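Local atomic coordinates of cobalamin biosynthesis protein CobN (PDB entry 7C6O), a protein that is the large, catalytic subunit of cobaltochelatase, the enzyme that inserts cobalt into the corrin ring during cobalamin biosynthesis. Residues 509-514 with 563-568. Residues are numbered along the deposited sequence; the frame is centred on the assembly and turned at random. Where two conformers were deposited one is given.
Sequences PPRGFG and WLPGKT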
loop_
_atom_site.group_PDB
_atom_site.type_symbol
_atom_site.label_atom_id
_atom_site.label_comp_id
_atom_site.label_asym_id
_atom_site.label_seq_id
_atom_site.Cartn_x
_atom_site.Cartn_y
_atom_site.Cartn_z
ATOM N N PRO A 509 5.719 5.404 -20.561
ATOM C CA PRO A 509 6.989 6.006 -20.952
ATOM C C PRO A 509 8.062 5.702 -19.928
ATOM O O PRO A 509 7.765 5.467 -18.742
ATOM C CB PRO A 509 6.669 7.507 -21.003
ATOM C CG PRO A 509 5.191 7.595 -21.076
ATOM C CD PRO A 509 4.666 6.407 -20.351
ATOM N N PRO A 510 9.326 5.696 -20.339
ATOM C CA PRO A 510 10.396 5.333 -19.407
ATOM C C PRO A 510 10.606 6.396 -18.340
ATOM O O PRO A 510 10.433 7.596 -18.571
ATOM C CB PRO A 510 11.625 5.202 -20.313
ATOM C CG PRO A 510 11.325 6.070 -21.472
ATOM C CD PRO A 510 9.840 5.997 -21.685
ATOM N N ARG A 511 10.987 5.922 -17.152
ATOM C CA ARG A 511 11.223 6.812 -16.020
ATOM C C ARG A 511 12.353 7.795 -16.308
ATOM O O ARG A 511 12.298 8.958 -15.892
ATOM C CB ARG A 511 11.527 5.968 -14.783
ATOM C CG ARG A 511 11.861 6.746 -13.537
ATOM C CD ARG A 511 10.626 7.319 -12.869
ATOM N NE ARG A 511 10.997 7.956 -11.613
ATOM C CZ ARG A 511 11.534 9.167 -11.529
ATOM N NH1 ARG A 511 11.753 9.876 -12.630
ATOM N NH2 ARG A 511 11.856 9.671 -10.345
ATOM N N GLY A 512 13.389 7.345 -17.010
ATOM C CA GLY A 512 14.483 8.210 -17.416
ATOM C C GLY A 512 15.854 7.840 -16.882
ATOM O O GLY A 512 16.839 8.482 -17.276
ATOM N N PHE A 513 15.981 6.840 -16.005
ATOM C CA PHE A 513 17.292 6.510 -15.455
ATOM C C PHE A 513 18.187 5.798 -16.460
ATOM O O PHE A 513 19.414 5.833 -16.311
ATOM C CB PHE A 513 17.142 5.662 -14.193
ATOM C CG PHE A 513 16.632 6.430 -13.012
ATOM C CD1 PHE A 513 17.462 7.307 -12.331
ATOM C CD2 PHE A 513 15.323 6.282 -12.583
ATOM C CE1 PHE A 513 16.996 8.022 -11.244
ATOM C CE2 PHE A 513 14.851 6.995 -11.498
ATOM C CZ PHE A 513 15.689 7.867 -10.827
ATOM N N GLY A 514 17.611 5.153 -17.475
ATOM C CA GLY A 514 18.431 4.593 -18.535
ATOM C C GLY A 514 19.084 5.658 -19.391
ATOM O O GLY A 514 20.178 5.447 -19.925
ATOM N N TRP A 563 4.494 6.478 -8.643
ATOM C CA TRP A 563 5.743 6.494 -7.895
ATOM C C TRP A 563 6.646 7.653 -8.299
ATOM O O TRP A 563 7.809 7.691 -7.882
ATOM C CB TRP A 563 6.475 5.160 -8.065
ATOM C CG TRP A 563 5.669 4.009 -7.552
ATOM C CD1 TRP A 563 4.835 3.204 -8.275
ATOM C CD2 TRP A 563 5.595 3.552 -6.197
ATOM N NE1 TRP A 563 4.253 2.267 -7.451
ATOM C CE2 TRP A 563 4.704 2.460 -6.172
ATOM C CE3 TRP A 563 6.197 3.959 -5.001
ATOM C CZ2 TRP A 563 4.402 1.768 -4.999
ATOM C CZ3 TRP A 563 5.897 3.269 -3.838
ATOM C CH2 TRP A 563 5.007 2.186 -3.847
ATOM N N LEU A 564 6.142 8.595 -9.093
ATOM C CA LEU A 564 6.919 9.758 -9.478
ATOM C C LEU A 564 7.141 10.670 -8.271
ATOM O O LEU A 564 6.361 10.653 -7.315
ATOM C CB LEU A 564 6.211 10.528 -10.591
ATOM C CG LEU A 564 6.096 9.849 -11.958
ATOM C CD1 LEU A 564 5.329 10.744 -12.917
ATOM C CD2 LEU A 564 7.471 9.512 -12.515
ATOM N N PRO A 565 8.209 11.470 -8.291
ATOM C CA PRO A 565 8.470 12.367 -7.162
ATOM C C PRO A 565 7.325 13.344 -6.938
ATOM O O PRO A 565 6.670 13.806 -7.876
ATOM C CB PRO A 565 9.756 13.096 -7.573
ATOM C CG PRO A 565 10.426 12.157 -8.515
ATOM C CD PRO A 565 9.309 11.484 -9.271
ATOM N N GLY A 566 7.095 13.647 -5.670
ATOM C CA GLY A 566 6.008 14.515 -5.271
ATOM C C GLY A 566 5.717 14.302 -3.797
ATOM O O GLY A 566 6.462 13.623 -3.092
ATOM N N LYS A 567 4.610 14.891 -3.352
ATOM C CA LYS A 567 4.217 14.723 -1.962
ATOM C C LYS A 567 3.816 13.274 -1.684
ATOM O O LYS A 567 3.462 12.510 -2.590
ATOM C CB LYS A 567 3.064 15.663 -1.607
ATOM C CG LYS A 567 3.394 17.136 -1.808
ATOM C CD LYS A 567 2.302 18.038 -1.254
ATOM C CE LYS A 567 2.524 19.483 -1.673
ATOM N NZ LYS A 567 3.891 19.972 -1.328
ATOM N N THR A 568 3.891 12.902 -0.402
ATOM C CA THR A 568 3.482 11.569 0.037
ATOM C C THR A 568 2.066 11.247 -0.426
ATOM O O THR A 568 1.807 10.181 -1.001
ATOM C CB THR A 568 3.567 11.485 1.560
ATOM O OG1 THR A 568 2.776 12.536 2.132
ATOM C CG2 THR A 568 5.006 11.641 2.029
#
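Arg511 reaches across to Leu564 and Pro565, joining two loops that follow strands 503-507 and 551-555, which flank strand 369-373 and run parallel to it in a mixed sheet of this CobN/magnesium chelatase family protein. Ahead of the arginine, Pro509 turns to helix 530-539, packing on Tyr532, Ala535 and Tyr536. In one of the two deposited conformers of Arg511, CG anti to the backbone N (chi1 177°) and a bend at chi2 (78°) bring the guanidinium alongside Leu564 and Pro565. In this conformer, CD of Arg511 passes CD2 of Leu564 at 3.9 Å, and the same methyl lies over one face of the guanidinium, 4.0 Å from NE of Arg511. Past Gly512, CE2 of Phe513 sits over the centre of the opposite face, 3.9 Å from its plane, so the group lies between Phe513 CE2 and the Leu564 methyl. The flat group is further tied by a hydrogen bond from NH1 to the carbonyl of Leu526. No hydrogen bond joins residues 509-514 to 563-568, though the carbonyl O of Pro509 takes a weak one from ND2 of Asn560, earlier in the second loop. The closest atoms of the two segments are NH2 of Arg511 and CD of Pro565, 3.3 Å apart, the proline carbon oblique to the guanidinium; CG of Pro565 lies 3.4 Å from the same NH2.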